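Probable antibiotics synthesis protein (Thermus thermophilus, PDB 1V70) is of unknown function but belongs to the cupin family, may take part in antibiotic synthesis, and probably binds a metal ion. Local coordinates at residues R11-P14 / E15-A18. Numbering follows the deposited sequence.
Sequences RYNP and EKMA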
loop_
_atom_site.group_PDB
_atom_site.type_symbol
_atom_site.label_atom_id
_atom_site.label_comp_id
_atom_site.label_asym_id
_atom_site.label_seq_id
_atom_site.Cartn_x
_atom_site.Cartn_y
_atom_site.Cartn_z
ATOM N N ARG A 11 4.332 9.056 -13.173
ATOM C CA ARG A 11 4.302 9.563 -14.541
ATOM C C ARG A 11 2.853 9.538 -15.010
ATOM O O ARG A 11 2.029 8.819 -14.449
ATOM C CB ARG A 11 5.166 8.685 -15.456
ATOM C CG ARG A 11 4.663 7.259 -15.587
ATOM C CD ARG A 11 5.536 6.403 -16.499
ATOM N NE ARG A 11 5.010 5.045 -16.603
ATOM C CZ ARG A 11 3.921 4.710 -17.290
ATOM N NH1 ARG A 11 3.237 5.632 -17.955
ATOM N NH2 ARG A 11 3.499 3.452 -17.291
ATOM N N TYR A 12 2.545 10.319 -16.038
ATOM C CA TYR A 12 1.185 10.380 -16.560
ATOM C C TYR A 12 1.118 10.018 -18.039
ATOM O O TYR A 12 2.122 10.061 -18.750
ATOM C CB TYR A 12 0.609 11.776 -16.315
ATOM C CG TYR A 12 0.425 12.069 -14.843
ATOM C CD1 TYR A 12 -0.716 11.642 -14.165
ATOM C CD2 TYR A 12 1.421 12.718 -14.114
ATOM C CE1 TYR A 12 -0.858 11.849 -12.794
ATOM C CE2 TYR A 12 1.289 12.929 -12.743
ATOM C CZ TYR A 12 0.147 12.490 -12.091
ATOM O OH TYR A 12 0.014 12.678 -10.734
ATOM N N ASN A 13 -0.075 9.652 -18.489
ATOM C CA ASN A 13 -0.309 9.255 -19.873
ATOM C C ASN A 13 -1.483 10.086 -20.383
ATOM O O ASN A 13 -2.569 10.047 -19.810
ATOM C CB ASN A 13 -0.659 7.763 -19.913
ATOM C CG ASN A 13 -0.808 7.229 -21.322
ATOM O OD1 ASN A 13 -1.251 7.937 -22.225
ATOM N ND2 ASN A 13 -0.453 5.964 -21.512
ATOM N N PRO A 14 -1.281 10.855 -21.465
ATOM C CA PRO A 14 -2.371 11.679 -22.001
ATOM C C PRO A 14 -3.510 10.891 -22.644
ATOM O O PRO A 14 -4.630 11.391 -22.761
ATOM C CB PRO A 14 -1.652 12.583 -23.003
ATOM C CG PRO A 14 -0.556 11.703 -23.508
ATOM C CD PRO A 14 -0.043 11.045 -22.243
ATOM N N GLU A 15 -3.226 9.654 -23.039
ATOM C CA GLU A 15 -4.208 8.801 -23.726
ATOM C C GLU A 15 -5.182 8.098 -22.757
ATOM O O GLU A 15 -6.363 7.963 -23.042
ATOM C CB GLU A 15 -3.461 7.756 -24.565
ATOM C CG GLU A 15 -4.408 6.810 -25.315
ATOM C CD GLU A 15 -4.939 7.479 -26.573
ATOM O OE1 GLU A 15 -5.408 8.600 -26.491
ATOM O OE2 GLU A 15 -4.930 6.840 -27.623
ATOM N N LYS A 16 -4.677 7.637 -21.618
ATOM C CA LYS A 16 -5.504 6.924 -20.653
ATOM C C LYS A 16 -4.775 6.852 -19.323
ATOM O O LYS A 16 -3.608 7.225 -19.228
ATOM C CB LYS A 16 -5.771 5.504 -21.151
ATOM C CG LYS A 16 -4.503 4.675 -21.312
ATOM C CD LYS A 16 -4.811 3.249 -21.735
ATOM C CE LYS A 16 -3.540 2.419 -21.818
ATOM N NZ LYS A 16 -3.819 1.010 -22.209
ATOM N N MET A 17 -5.462 6.369 -18.295
ATOM C CA MET A 17 -4.846 6.240 -16.984
ATOM C C MET A 17 -3.579 5.398 -17.079
ATOM O O MET A 17 -3.560 4.355 -17.731
ATOM C CB MET A 17 -5.814 5.579 -16.001
ATOM C CG MET A 17 -5.184 5.261 -14.655
ATOM S SD MET A 17 -6.279 4.347 -13.561
ATOM C CE MET A 17 -6.122 2.717 -14.231
ATOM N N ALA A 18 -2.523 5.853 -16.418
ATOM C CA ALA A 18 -1.266 5.123 -16.423
ATOM C C ALA A 18 -1.214 4.140 -15.257
ATOM O O ALA A 18 -1.549 4.488 -14.120
ATOM C CB ALA A 18 -0.096 6.097 -16.330
HETATM O O HOH W 1 -7.323 10.560 -21.456
#
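The backbone doubles back at P14 and E15, so that 15-18 runs back against 11-14, the two directions 157° apart, and brings CA of N13 and CA of A18 within 5.5 Å. N13 ties the bend together. The side chain of N13 leaves trans to its own N (chi1 -175°), which swings OD1 over the turn to meet the amide N of E15 at 2.7 Å. The N-H···O angle of 149° leaves the bond bent, and the donor lies tilted out of the carbonyl plane. This is an Asx turn: OD1 of N13 accepts from the amide two residues on, mimicking the carbonyl oxygen of a backbone turn. The same OD1 has a second, weak bond from N of K16 at 3.5 Å.

OD1 also comes within 3.2 Å of CB of E15, whose side chain runs alongside that of N13 in the same direction, with the amide and carboxylate planes nearly parallel. The inner side of the bend is tight: CB of N13 is 3.1 Å from O of K16. The backbone O of N13 accepts a hydrogen bond from NE2 of Q39. On the outside, a water donates to O of P14 at 3.1 Å and, more weakly, to O of E15.

The bend lies at the surface, though A18 at its far end is buried, in the loop that leads from helix 6-9 into strand 18-25, an edge strand within this chain in one sheet of the cupin fold. A18 opens that strand and pairs through its backbone with A34. Its methyl faces back across the bend, CB lying 4.0 Å from CB of N13, while the extended R11 side chain brings NH1 obliquely to 3.7 Å from CB of A18.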